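Local coordinates for protein Cry37AA1 (Bacillus thuringiensis, PDB 4RHZ) that forms a binary complex with Cry23Aa1, binds calcium through a C2-like fold and probably acts as one half of an insecticidal toxin pair, at residues V3-F8 with T57-I62; I10-E15 with P51-Y56; Y24-A29 with C74-V79; S68-M73 with Y121-A126; I90-S95 with S115-K120. All coordinates share one frame; numbering follows the deposited sequence. Where two conformers were deposited one is given.

Contact 1: residues V3-F8 with T57-I62; sequences VYNATF and TQTIKI
The Phe8 ring meets Ile60 obliquely, its CE1 3.7 Å from Ile60 CD1, with the two side chains crossing at about a right angle; the carbonyl of Gln58 also comes obliquely to this ring. At the edge of the Tyr4 ring, near its plane, lies Ile62 O. The same oxygen accepts the backbone N-H of Tyr4, one of six main-chain bonds that pair strands 4-8 and 57-62 as antiparallel neighbours, their axes 154° apart. Ala6, small and buried, leaves room for Ile62, whose CD1 approaches Ala6 CB to 3.6 Å. These apolar residues share the face turned to the sheet of strands 38-43 and 73-81, where Phe8 reaches Phe75 and Ile60 reaches Ile40. Asn5, Thr7, Thr59 and Lys61 occupy the other face. Thr7 OG1 and Thr59 OG1 share a hydrogen bond of 2.8 Å in a non-hydrogen-bonded pair, where the backbones offer each other no N-H. Lys61 runs beside Asn5, and its CE lies 3.2 Å from Asn5 OD1. Apolar side chains dominate the inner face, where the polar Gln58 bonds Ile40 O through NE2, and hydroxyls, amide and amine take the outer one: the alternation expected beside a hydrophobic core.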
# COMPACT_ATOMS: atom_id res chain seq x y z
N VAL B 3 29.82 -3.32 -11.27
CA VAL B 3 29.58 -2.11 -10.50
C VAL B 3 28.16 -1.60 -10.86
O VAL B 3 27.72 -1.72 -12.01
CB VAL B 3 30.67 -1.07 -10.82
CG1 VAL B 3 30.34 0.27 -10.16
CG2 VAL B 3 32.12 -1.61 -10.37
N TYR B 4 27.44 -1.05 -9.88
CA TYR B 4 26.09 -0.53 -10.08
C TYR B 4 25.92 0.92 -9.74
O TYR B 4 26.56 1.44 -8.82
CB TYR B 4 25.06 -1.32 -9.29
CG TYR B 4 25.00 -2.75 -9.73
CD1 TYR B 4 24.16 -3.13 -10.78
CD2 TYR B 4 25.80 -3.75 -9.10
CE1 TYR B 4 24.10 -4.47 -11.20
CE2 TYR B 4 25.75 -5.05 -9.50
CZ TYR B 4 24.89 -5.41 -10.56
OH TYR B 4 24.81 -6.72 -11.00
N ASN B 5 25.06 1.57 -10.51
CA ASN B 5 24.62 2.92 -10.17
C ASN B 5 23.51 2.65 -9.17
O ASN B 5 22.62 1.92 -9.44
CB ASN B 5 24.13 3.67 -11.44
CG ASN B 5 25.30 4.32 -12.24
OD1 ASN B 5 26.17 4.95 -11.65
ND2 ASN B 5 25.28 4.23 -13.57
N ALA B 6 23.64 3.17 -7.97
CA ALA B 6 22.59 3.02 -6.97
C ALA B 6 22.00 4.40 -6.68
O ALA B 6 22.74 5.34 -6.38
CB ALA B 6 23.12 2.36 -5.70
N THR B 7 20.67 4.48 -6.75
CA THR B 7 19.94 5.75 -6.62
C THR B 7 19.04 5.65 -5.40
O THR B 7 18.23 4.78 -5.30
CB THR B 7 19.11 6.09 -7.94
OG1 THR B 7 20.01 6.17 -9.08
CG2 THR B 7 18.27 7.47 -7.82
N PHE B 8 19.28 6.54 -4.45
CA PHE B 8 18.69 6.54 -3.16
C PHE B 8 17.72 7.67 -3.15
O PHE B 8 18.07 8.78 -3.56
CB PHE B 8 19.81 6.78 -2.09
CG PHE B 8 20.85 5.68 -2.08
CD1 PHE B 8 22.05 5.82 -2.78
CD2 PHE B 8 20.57 4.46 -1.48
CE1 PHE B 8 22.96 4.79 -2.84
CE2 PHE B 8 21.48 3.40 -1.52
CZ PHE B 8 22.68 3.57 -2.19
N THR B 57 17.70 13.20 -3.33
CA THR B 57 18.01 12.13 -4.26
C THR B 57 19.51 12.14 -4.54
O THR B 57 20.12 13.22 -4.64
CB THR B 57 17.18 12.27 -5.53
OG1 THR B 57 15.81 12.45 -5.15
CG2 THR B 57 17.31 11.04 -6.40
N GLN B 58 20.09 10.95 -4.64
CA GLN B 58 21.53 10.74 -4.85
C GLN B 58 21.80 9.44 -5.58
O GLN B 58 21.16 8.42 -5.28
CB GLN B 58 22.21 10.61 -3.51
CG GLN B 58 23.02 11.76 -3.25
CD GLN B 58 24.48 11.46 -3.25
OE1 GLN B 58 25.18 11.75 -4.20
NE2 GLN B 58 24.94 10.90 -2.17
N THR B 59 22.77 9.48 -6.50
CA THR B 59 23.26 8.30 -7.18
C THR B 59 24.75 8.14 -6.90
O THR B 59 25.50 9.11 -6.91
CB THR B 59 22.93 8.31 -8.67
OG1 THR B 59 21.53 8.45 -8.80
CG2 THR B 59 23.34 6.95 -9.37
N ILE B 60 25.14 6.89 -6.65
CA ILE B 60 26.47 6.52 -6.13
C ILE B 60 26.89 5.27 -6.88
O ILE B 60 26.05 4.41 -7.22
CB ILE B 60 26.37 6.08 -4.62
CG1 ILE B 60 25.97 7.21 -3.72
CG2 ILE B 60 27.69 5.60 -4.08
CD1 ILE B 60 26.00 6.79 -2.29
N LYS B 61 28.18 5.09 -7.11
CA LYS B 61 28.55 3.82 -7.73
C LYS B 61 28.96 2.83 -6.68
O LYS B 61 29.70 3.17 -5.75
CB LYS B 61 29.65 4.07 -8.73
CG LYS B 61 29.11 4.41 -10.12
CD LYS B 61 29.48 5.79 -10.54
CE LYS B 61 29.18 5.99 -12.04
NZ LYS B 61 29.99 5.00 -12.84
N ILE B 62 28.47 1.59 -6.78
CA ILE B 62 28.70 0.64 -5.74
C ILE B 62 28.89 -0.79 -6.25
O ILE B 62 28.51 -1.10 -7.35
CB ILE B 62 27.57 0.62 -4.67
CG1 ILE B 62 26.30 0.06 -5.23
CG2 ILE B 62 27.37 2.00 -3.99
CD1 ILE B 62 25.21 -0.05 -4.14

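Contact 2: residues I10-E15 with P51-Y56; sequences INFYNE and PERSTY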
# COMPACT_ATOMS: atom_id res chain seq x y z
N ILE B 10 15.47 9.70 -0.46
CA ILE B 10 15.30 9.79 0.91
C ILE B 10 14.25 10.84 1.22
O ILE B 10 14.32 11.96 0.65
CB ILE B 10 16.64 10.28 1.54
CG1 ILE B 10 17.82 9.35 1.12
CG2 ILE B 10 16.48 10.47 3.00
CD1 ILE B 10 19.16 9.80 1.66
N ASN B 11 13.32 10.53 2.15
CA ASN B 11 12.32 11.47 2.59
C ASN B 11 12.36 11.70 4.05
O ASN B 11 12.45 10.73 4.81
CB ASN B 11 10.95 10.95 2.19
CG ASN B 11 10.64 11.29 0.77
OD1 ASN B 11 10.34 12.43 0.50
ND2 ASN B 11 10.76 10.34 -0.15
N PHE B 12 12.29 12.98 4.45
CA PHE B 12 12.37 13.39 5.82
C PHE B 12 11.00 13.86 6.32
O PHE B 12 10.31 14.54 5.62
CB PHE B 12 13.35 14.54 5.94
CG PHE B 12 14.75 14.23 5.40
CD1 PHE B 12 15.07 14.44 4.05
CD2 PHE B 12 15.77 13.77 6.28
CE1 PHE B 12 16.37 14.18 3.57
CE2 PHE B 12 17.06 13.53 5.83
CZ PHE B 12 17.38 13.73 4.46
N TYR B 13 10.63 13.55 7.57
CA TYR B 13 9.32 13.87 8.11
C TYR B 13 9.52 14.35 9.51
O TYR B 13 10.34 13.75 10.23
CB TYR B 13 8.44 12.62 8.13
CG TYR B 13 8.17 12.08 6.79
CD1 TYR B 13 7.06 12.52 6.03
CD2 TYR B 13 9.01 11.13 6.25
CE1 TYR B 13 6.80 11.98 4.70
CE2 TYR B 13 8.76 10.57 5.01
CZ TYR B 13 7.66 11.02 4.21
OH TYR B 13 7.46 10.43 2.94
N ASN B 14 8.81 15.42 9.90
CA ASN B 14 8.82 15.97 11.28
C ASN B 14 7.53 16.79 11.39
O ASN B 14 7.46 17.84 10.77
CB ASN B 14 10.04 16.87 11.49
CG ASN B 14 10.36 17.20 12.98
OD1 ASN B 14 9.91 16.58 13.96
ND2 ASN B 14 11.23 18.18 13.14
N GLU B 15 6.50 16.28 12.07
CA GLU B 15 5.22 17.00 12.22
C GLU B 15 5.43 18.34 12.92
O GLU B 15 5.97 18.38 14.03
CB GLU B 15 4.25 16.20 13.05
CG GLU B 15 2.86 16.26 12.49
CD GLU B 15 1.78 15.73 13.42
OE1 GLU B 15 1.49 16.33 14.45
OE2 GLU B 15 1.18 14.72 13.09
N PRO B 51 19.58 23.93 5.72
CA PRO B 51 18.61 23.89 4.62
C PRO B 51 17.32 23.06 4.85
O PRO B 51 17.31 22.04 5.58
CB PRO B 51 19.41 23.29 3.45
CG PRO B 51 20.83 23.17 3.90
CD PRO B 51 20.90 23.39 5.36
N GLU B 52 16.25 23.55 4.23
CA GLU B 52 14.98 22.87 4.17
C GLU B 52 15.18 21.69 3.23
O GLU B 52 15.76 21.83 2.15
CB GLU B 52 13.86 23.80 3.65
CG GLU B 52 12.45 23.13 3.62
CD GLU B 52 11.27 24.08 3.16
OE1 GLU B 52 10.40 23.59 2.39
OE2 GLU B 52 11.20 25.26 3.59
N ARG B 53 14.72 20.52 3.65
CA ARG B 53 14.89 19.36 2.82
C ARG B 53 13.80 18.39 3.13
O ARG B 53 13.73 17.87 4.24
CB ARG B 53 16.28 18.72 3.05
CG ARG B 53 16.57 17.50 2.17
CD ARG B 53 16.87 17.86 0.73
NE ARG B 53 17.94 18.84 0.70
CZ ARG B 53 18.62 19.23 -0.37
NH1 ARG B 53 18.39 18.69 -1.59
NH2 ARG B 53 19.56 20.16 -0.22
N SER B 54 12.93 18.13 2.17
CA SER B 54 11.92 17.12 2.43
C SER B 54 12.24 15.80 1.68
O SER B 54 11.98 14.71 2.21
CB SER B 54 10.47 17.66 2.27
OG SER B 54 9.96 17.56 0.95
N THR B 55 12.80 15.91 0.48
CA THR B 55 13.22 14.78 -0.32
C THR B 55 14.61 15.11 -0.83
O THR B 55 14.88 16.28 -1.10
CB THR B 55 12.31 14.57 -1.53
OG1 THR B 55 10.94 14.76 -1.15
CG2 THR B 55 12.51 13.20 -2.09
N TYR B 56 15.46 14.09 -0.94
CA TYR B 56 16.83 14.19 -1.34
C TYR B 56 17.06 12.98 -2.20
O TYR B 56 16.69 11.87 -1.83
CB TYR B 56 17.75 14.12 -0.11
CG TYR B 56 19.20 14.22 -0.48
CD1 TYR B 56 19.75 15.45 -0.77
CD2 TYR B 56 20.02 13.08 -0.61
CE1 TYR B 56 21.06 15.58 -1.17
CE2 TYR B 56 21.37 13.20 -0.99
CZ TYR B 56 21.87 14.46 -1.28
OH TYR B 56 23.19 14.66 -1.66
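Ile10 and Tyr56 are joined by two backbone hydrogen bonds, from Ile10 N to Tyr56 O at 2.8 Å and from Tyr56 N to Ile10 O at 2.9 Å. A third, from Phe12 N to Ser54 O at 2.8 Å, reaches its acceptor from a position tilted 26° out of the carbonyl plane, as the partner chain leaves regular strand geometry. Between them Asn11 and Thr55 form a non-hydrogen-bonded pair, their side chains lying side by side. Outward from the backbone, the Phe12 ring is the hub of the packing. Tyr56 CB sits at its edge, 3.9 Å from Phe12 CE1, while Arg53 brings its aliphatic CG within 3.6 Å of the same ring carbon. Arg53 CG stands anti to the backbone N (chi1 -178°), which brings it to Phe12; the bends at chi2 and chi3 then bring the guanidinium beside Tyr56, with CE1 of that ring over one of its faces. Ile10 CD1 meets the Tyr56 ring obliquely. A flat aromatic suits position 12, where it fills the gap between the two sheets: Phe12 also touches Val79 of strand 73-81 and Val117 of strand 115-125, while Tyr56 packs edge-to-face with Trp41 of strand 38-43.

Contact 3: residues Y24-A29 with C74-V79; sequences YGYIKA and CFYGDV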
# COMPACT_ATOMS: atom_id res chain seq x y z
N TYR B 24 19.65 17.89 9.88
CA TYR B 24 21.09 17.80 9.79
C TYR B 24 21.55 16.47 10.38
O TYR B 24 20.87 15.89 11.23
CB TYR B 24 21.80 18.93 10.53
CG TYR B 24 21.64 18.91 12.05
CD1 TYR B 24 22.60 18.31 12.86
CD2 TYR B 24 20.53 19.53 12.67
CE1 TYR B 24 22.47 18.30 14.27
CE2 TYR B 24 20.39 19.53 14.07
CZ TYR B 24 21.35 18.91 14.86
OH TYR B 24 21.21 18.91 16.26
N GLY B 25 22.72 16.00 9.93
CA GLY B 25 23.41 14.82 10.50
C GLY B 25 23.91 14.01 9.32
O GLY B 25 24.50 14.58 8.40
N TYR B 26 23.61 12.70 9.29
CA TYR B 26 24.04 11.86 8.19
C TYR B 26 23.10 10.66 8.08
O TYR B 26 22.43 10.32 9.05
CB TYR B 26 25.53 11.38 8.40
CG TYR B 26 25.74 10.50 9.64
CD1 TYR B 26 25.41 9.11 9.61
CD2 TYR B 26 26.20 11.04 10.83
CE1 TYR B 26 25.57 8.31 10.74
CE2 TYR B 26 26.40 10.20 12.00
CZ TYR B 26 26.04 8.86 11.92
OH TYR B 26 26.18 8.03 13.00
N ILE B 27 23.11 10.01 6.93
CA ILE B 27 22.54 8.69 6.74
C ILE B 27 23.59 7.86 5.97
O ILE B 27 24.25 8.35 5.00
CB ILE B 27 21.18 8.72 5.96
CG1 ILE B 27 20.12 9.53 6.76
CG2 ILE B 27 20.65 7.29 5.62
CD1 ILE B 27 19.01 10.12 5.85
N LYS B 28 23.75 6.62 6.38
CA LYS B 28 24.75 5.75 5.77
C LYS B 28 24.14 4.43 5.41
O LYS B 28 23.15 4.04 5.98
CB LYS B 28 25.89 5.48 6.74
CG LYS B 28 26.70 6.72 7.03
CD LYS B 28 27.82 6.39 8.01
CE LYS B 28 28.57 7.66 8.40
NZ LYS B 28 29.64 7.31 9.40
N ALA B 29 24.78 3.75 4.49
CA ALA B 29 24.37 2.45 4.07
C ALA B 29 25.59 1.48 4.10
O ALA B 29 26.76 1.94 4.11
CB ALA B 29 23.86 2.56 2.67
N CYS B 74 21.57 -2.06 3.98
CA CYS B 74 21.19 -1.79 5.32
C CYS B 74 21.43 -0.34 5.56
O CYS B 74 22.39 0.19 5.04
CB CYS B 74 22.02 -2.67 6.28
SG CYS B 74 21.70 -4.44 6.07
N PHE B 75 20.57 0.34 6.34
CA PHE B 75 20.67 1.80 6.41
C PHE B 75 20.59 2.22 7.84
O PHE B 75 19.89 1.57 8.64
CB PHE B 75 19.51 2.47 5.64
CG PHE B 75 19.45 2.15 4.18
CD1 PHE B 75 18.66 1.09 3.72
CD2 PHE B 75 20.12 2.93 3.25
CE1 PHE B 75 18.60 0.77 2.35
CE2 PHE B 75 20.02 2.67 1.83
CZ PHE B 75 19.30 1.57 1.38
N TYR B 76 21.21 3.34 8.19
CA TYR B 76 20.96 3.95 9.51
C TYR B 76 21.33 5.38 9.46
O TYR B 76 22.05 5.80 8.57
CB TYR B 76 21.79 3.28 10.60
CG TYR B 76 23.33 3.43 10.49
CD1 TYR B 76 24.00 4.30 11.31
CD2 TYR B 76 24.09 2.66 9.60
CE1 TYR B 76 25.38 4.42 11.29
CE2 TYR B 76 25.49 2.79 9.54
CZ TYR B 76 26.10 3.66 10.42
OH TYR B 76 27.43 3.84 10.45
N GLY B 77 20.89 6.12 10.46
CA GLY B 77 21.02 7.54 10.40
C GLY B 77 21.11 8.13 11.78
O GLY B 77 20.57 7.55 12.76
N ASP B 78 21.80 9.26 11.85
CA ASP B 78 21.77 10.15 12.98
C ASP B 78 21.23 11.46 12.41
O ASP B 78 21.99 12.26 11.85
CB ASP B 78 23.20 10.44 13.51
CG ASP B 78 23.21 11.24 14.80
OD1 ASP B 78 22.21 11.94 15.15
OD2 ASP B 78 24.19 11.08 15.56
N VAL B 79 19.93 11.67 12.53
CA VAL B 79 19.25 12.77 11.82
C VAL B 79 18.45 13.55 12.82
O VAL B 79 17.63 13.00 13.53
CB VAL B 79 18.33 12.23 10.68
CG1 VAL B 79 17.66 13.38 9.89
CG2 VAL B 79 19.11 11.31 9.75
O HOH W 1 26.27 9.50 15.25
O HOH W 2 28.66 6.56 12.17
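Tyr26 leaves strand 26-29 with CG between its backbone N and carbonyl carbon (chi1 64°), a torsion that lays its ring across to strand 74-79. Along the ring, CD2 lies 4.1 Å from Asp78 CB, CE2 closes on that methylene to 3.5 Å, and CZ follows; the contact is a CH-pi interaction over the face, 28° off the ring normal. The opposite ring flank places CE1 3.9 Å from Tyr76 CE1, which stands at the edge of the Tyr26 ring, near its plane. At the tip, Tyr26 OH shares hydrogen bonds with two waters. One, 2.7 Å from Tyr26 OH, donates to Asp78 OD2; the other accepts from Lys28 NZ, and its donation to Tyr76 OH is weak. A phenol suits this position because it offers a face, an edge and a polar end at once.

The extended Lys28 chain starts over the Tyr76 ring, with CB above one face, and carries CD to 3.6 Å from Tyr76 OH. That hydroxyl has its stronger partner in Asp37. Beneath these side chains, Tyr26 pairs with Asp78 and Lys28 with Tyr76 by antiparallel backbone bonds. Gly77 faces Ile27, where a side chain would be tight against Ile27 CG1, and Gly25 bends the chain at a corner.

On the reverse face Ile27 CG1 packs against Val79 CG2. Ile27 and Val79 look toward Phe12 of strand 4-13, and Phe75 toward Phe8; strands 38-43 and 89-100 flank the pair within its own sheet, and Cys74 is disulfide-bonded to Cys99 of the latter.

Contact 4: residues S68-M73 with Y121-A126; sequences SPINQM and YSLTPA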
# COMPACT_ATOMS: atom_id res chain seq x y z
N SER B 68 28.83 -9.73 -7.38
CA SER B 68 27.50 -10.25 -7.70
C SER B 68 26.40 -9.18 -7.60
O SER B 68 26.68 -8.07 -7.09
CB SER B 68 27.18 -11.38 -6.75
OG SER B 68 27.69 -12.53 -7.40
N PRO B 69 25.18 -9.51 -8.10
CA PRO B 69 24.08 -8.51 -7.92
C PRO B 69 23.79 -8.24 -6.43
O PRO B 69 23.92 -9.12 -5.59
CB PRO B 69 22.87 -9.14 -8.66
CG PRO B 69 23.49 -10.17 -9.66
CD PRO B 69 24.78 -10.65 -8.97
N ILE B 70 23.40 -7.01 -6.12
CA ILE B 70 23.06 -6.58 -4.76
C ILE B 70 21.57 -6.86 -4.42
O ILE B 70 20.65 -6.32 -5.04
CB ILE B 70 23.41 -5.09 -4.62
CG1 ILE B 70 24.87 -4.92 -5.06
CG2 ILE B 70 23.11 -4.59 -3.23
CD1 ILE B 70 25.31 -3.54 -5.45
N ASN B 71 21.37 -7.69 -3.41
CA ASN B 71 20.12 -8.25 -2.93
C ASN B 71 19.68 -7.57 -1.63
O ASN B 71 18.60 -7.81 -1.13
CB ASN B 71 20.39 -9.74 -2.62
CG ASN B 71 21.58 -9.93 -1.62
OD1 ASN B 71 22.71 -9.45 -1.85
ND2 ASN B 71 21.32 -10.62 -0.52
N GLN B 72 20.57 -6.78 -1.05
CA GLN B 72 20.43 -6.35 0.34
C GLN B 72 21.14 -5.03 0.61
O GLN B 72 22.27 -4.84 0.19
CB GLN B 72 21.04 -7.43 1.29
CG GLN B 72 21.05 -7.12 2.77
CD GLN B 72 21.62 -8.30 3.65
OE1 GLN B 72 21.12 -9.45 3.60
NE2 GLN B 72 22.66 -8.01 4.42
N MET B 73 20.54 -4.16 1.41
CA MET B 73 21.22 -2.97 1.78
C MET B 73 20.69 -2.56 3.10
O MET B 73 19.49 -2.72 3.35
CB MET B 73 21.00 -1.95 0.64
CG MET B 73 21.66 -0.64 0.88
SD MET B 73 22.55 0.12 -0.54
CE MET B 73 22.19 -0.67 -2.00
N TYR B 121 15.66 2.60 -2.73
CA TYR B 121 16.83 2.59 -3.58
C TYR B 121 16.59 1.70 -4.75
O TYR B 121 15.79 0.81 -4.63
CB TYR B 121 18.10 2.11 -2.81
CG TYR B 121 18.19 0.64 -2.44
CD1 TYR B 121 19.03 -0.22 -3.14
CD2 TYR B 121 17.47 0.13 -1.35
CE1 TYR B 121 19.15 -1.57 -2.79
CE2 TYR B 121 17.63 -1.23 -0.95
CZ TYR B 121 18.47 -2.06 -1.68
OH TYR B 121 18.58 -3.41 -1.32
N SER B 122 17.31 1.94 -5.85
CA SER B 122 17.26 1.09 -7.02
C SER B 122 18.63 1.02 -7.67
O SER B 122 19.48 1.90 -7.46
CB SER B 122 16.24 1.63 -8.07
OG SER B 122 16.56 2.96 -8.46
N LEU B 123 18.83 0.01 -8.50
CA LEU B 123 20.15 -0.29 -9.14
C LEU B 123 20.04 -0.55 -10.64
O LEU B 123 19.10 -1.26 -11.05
CB LEU B 123 20.69 -1.61 -8.57
CG LEU B 123 20.61 -1.64 -7.05
CD1 LEU B 123 20.73 -3.05 -6.53
CD2 LEU B 123 21.71 -0.72 -6.52
N THR B 124 21.03 -0.05 -11.39
CA THR B 124 21.24 -0.37 -12.81
C THR B 124 22.73 -0.53 -13.03
O THR B 124 23.50 0.20 -12.44
CB THR B 124 20.77 0.75 -13.80
OG1 THR B 124 21.30 2.04 -13.42
CG2 THR B 124 19.26 0.79 -13.89
N PRO B 125 23.14 -1.49 -13.89
CA PRO B 125 24.56 -1.66 -14.21
C PRO B 125 25.16 -0.34 -14.57
O PRO B 125 24.51 0.46 -15.27
CB PRO B 125 24.51 -2.52 -15.48
CG PRO B 125 23.29 -3.37 -15.30
CD PRO B 125 22.34 -2.62 -14.39
N ALA B 126 26.36 -0.06 -14.06
CA ALA B 126 27.01 1.20 -14.36
C ALA B 126 27.72 1.04 -15.69
O ALA B 126 28.03 -0.09 -16.15
CB ALA B 126 28.04 1.61 -13.26
OXT ALA B 126 27.98 2.09 -16.29
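A Met-aromatic contact closes one end of the beta sandwich, where Met73, at the start of strand 73-81 in one sheet, lies over Tyr121 of strand 115-125 in the other. The sulfur, Met73 SD, is 4.6 Å from the centroid of the Tyr121 ring and 18° off the ring normal. Met73 CG also sits over a face, CB is 3.4 Å from Tyr121 CZ, and CE ends 3.3 Å from Tyr121 CE1, so the whole side chain follows the ring. It does so because CG stands anti to the backbone N (chi1 180°) while the chain then bends at chi2 and chi3. An unbranched, flexible thioether suits this place, since it can adapt its course to a flat surface.

The ring itself is sent across by a chi1 of 71°, with CG held between the backbone N and carbonyl carbon, and its hydroxyl is satisfied by Ser100 O. Strand 4-13 borders the site as well, Phe8 touching both Met73 and Tyr121. Gln72 points the other way, its NE2 bonding Leu31 O and Thr247 O of the Cry23Aa1 chain, which ties this loop to the partner toxin.

Farther along, the loop and the strand meet through aliphatic groups. Ile70 CB points toward Leu123 and lies 3.9 Å from Leu123 CD1; the same methyl is 3.6 Å from the backbone oxygen Ile70 O.

Contact 5: residues I90-S95 with S115-K120; sequences ILAYPS and SYVTIK
Leu91 O receives the CA-H of Tyr116, 3.2 Å from Tyr116 CA and with an angle of 150° at the hydrogen, a weak CA-H...O contact and the closest polar approach between the segments. The residues around it form a classic beta bulge: Leu91 and Ala92 both face Val79 of strand 73-81, where Leu91 N and Ala92 O bond to its backbone. The bulge sits at a corner of the chain, which turns at Leu91, and it presents that carbonyl to strand 115-120 of the opposite sheet in the sandwich.

Val117 fits beneath the turn. Its CG2 is 3.9 Å from Leu91 O and 4.0 Å from Leu91 CB, and it touches Ala92 CB at 4.4 Å. This methyl stands anti to the carbonyl carbon, while CG1 (chi1 176°) takes the place anti to the backbone N. A beta-branched valine suits an extended strand with two neighbours to fill against, and the small Ala92 meets the same methyl from the bulge. Val117 packs further on Ile10 and Phe12 of strand 4-13, so this methyl-lined spot belongs to the core between the sheets.

Nearer the metal, Ser115 is buried and its hydroxyl is bonded to Asn14 OD1. The calcium ion is held by Asp89, just before Ile90, and by Glu112, shortly before Ser115; the Ser115 side chain lies about 5 Å from the ion. Asn14 also bonds Asp89, so Ser115 is consistent with a second-shell role that positions this ligand through Asn14. On the other flank, Ser115 CB rests 3.6 Å from Ile90 O.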
# COMPACT_ATOMS: atom_id res chain seq x y z
N ILE B 90 14.61 14.38 17.07
CA ILE B 90 15.33 13.29 16.44
C ILE B 90 14.44 12.64 15.43
O ILE B 90 13.33 12.26 15.77
CB ILE B 90 15.89 12.30 17.53
CG1 ILE B 90 16.98 13.04 18.35
CG2 ILE B 90 16.48 11.11 16.89
CD1 ILE B 90 16.84 12.86 19.72
N LEU B 91 14.92 12.54 14.18
CA LEU B 91 14.26 11.87 13.07
C LEU B 91 14.83 10.45 12.87
O LEU B 91 14.13 9.60 12.23
CB LEU B 91 14.46 12.65 11.76
CG LEU B 91 13.62 13.92 11.43
CD1 LEU B 91 13.74 14.91 12.57
CD2 LEU B 91 13.97 14.62 10.10
N ALA B 92 16.06 10.18 13.38
CA ALA B 92 16.67 8.83 13.28
C ALA B 92 17.83 8.71 14.28
O ALA B 92 18.56 9.69 14.48
CB ALA B 92 17.16 8.52 11.87
N TYR B 93 17.94 7.54 14.91
CA TYR B 93 18.99 7.25 15.85
C TYR B 93 19.95 6.26 15.21
O TYR B 93 19.52 5.33 14.52
CB TYR B 93 18.45 6.61 17.10
CG TYR B 93 17.53 7.44 18.00
CD1 TYR B 93 16.16 7.47 17.79
CD2 TYR B 93 18.04 8.08 19.12
CE1 TYR B 93 15.28 8.17 18.66
CE2 TYR B 93 17.20 8.76 19.99
CZ TYR B 93 15.79 8.78 19.76
OH TYR B 93 14.95 9.48 20.64
N PRO B 94 21.25 6.47 15.42
CA PRO B 94 22.16 5.63 14.66
C PRO B 94 22.28 4.22 15.22
O PRO B 94 22.80 3.39 14.57
CB PRO B 94 23.51 6.38 14.70
CG PRO B 94 23.52 7.16 16.04
CD PRO B 94 21.95 7.60 16.10
N SER B 95 21.75 3.91 16.39
CA SER B 95 21.81 2.54 16.76
C SER B 95 20.82 1.69 15.94
O SER B 95 20.85 0.45 16.01
CB SER B 95 21.54 2.38 18.26
OG SER B 95 20.23 2.89 18.50
N SER B 115 8.05 12.05 13.40
CA SER B 115 9.45 12.34 13.07
C SER B 115 10.17 11.02 12.68
O SER B 115 10.38 10.10 13.53
CB SER B 115 10.14 12.97 14.28
OG SER B 115 9.45 14.10 14.78
N TYR B 116 10.57 10.91 11.40
CA TYR B 116 11.19 9.69 10.89
C TYR B 116 11.77 9.93 9.53
O TYR B 116 11.53 10.99 8.97
CB TYR B 116 10.15 8.58 10.80
CG TYR B 116 8.98 8.80 9.83
CD1 TYR B 116 8.98 8.24 8.56
CD2 TYR B 116 7.82 9.46 10.25
CE1 TYR B 116 7.85 8.43 7.67
CE2 TYR B 116 6.68 9.64 9.36
CZ TYR B 116 6.72 9.17 8.12
OH TYR B 116 5.61 9.31 7.34
N VAL B 117 12.45 8.92 8.94
CA VAL B 117 13.02 9.06 7.61
C VAL B 117 12.71 7.81 6.83
O VAL B 117 12.64 6.74 7.46
CB VAL B 117 14.56 9.16 7.72
CG1 VAL B 117 15.20 9.20 6.38
CG2 VAL B 117 14.96 10.40 8.49
N THR B 118 12.53 7.90 5.50
CA THR B 118 12.38 6.71 4.73
C THR B 118 13.42 6.69 3.59
O THR B 118 13.90 7.75 3.15
CB THR B 118 10.97 6.58 4.10
OG1 THR B 118 10.82 7.53 3.04
CG2 THR B 118 9.80 6.65 5.12
N ILE B 119 13.82 5.50 3.11
CA ILE B 119 14.81 5.43 2.07
C ILE B 119 14.40 4.38 1.11
O ILE B 119 14.08 3.25 1.50
CB ILE B 119 16.24 5.02 2.64
CG1 ILE B 119 16.82 6.10 3.53
CG2 ILE B 119 17.30 4.95 1.53
CD1 ILE B 119 16.68 5.82 4.89
N LYS B 120 14.49 4.70 -0.16
CA LYS B 120 14.13 3.79 -1.22
C LYS B 120 15.35 3.73 -2.08
O LYS B 120 16.03 4.74 -2.15
CB LYS B 120 13.05 4.52 -2.00
CG LYS B 120 12.79 4.03 -3.34
CD LYS B 120 11.93 5.04 -4.13
CE LYS B 120 11.55 4.42 -5.47
NZ LYS B 120 10.91 5.44 -6.36

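Contacts 1 and 2 are successive stretches of one strand pair, 4-13 with 55-62, their centres about 20 Å apart; contact 3 belongs to the facing sheet. The sheets meet where Phe8 CE2 touches Phe75 CE2 at 3.7 Å, linking contacts 1 and 3, and where Ile10 CG2 touches Ile27 CD1 at 3.8 Å, linking contacts 2 and 3. Contacts 4 and 5 bridge the sandwich at different points along strand 115-125, with centres about 22 Å apart. Contact 5 is nearest the calcium site, and contact 2 joins it through Asn14 OD1 and Ser115 OG, 2.7 Å apart. Contacts 1 and 4 lie away from the metal, contact 4 beside the Cry23Aa1 chain.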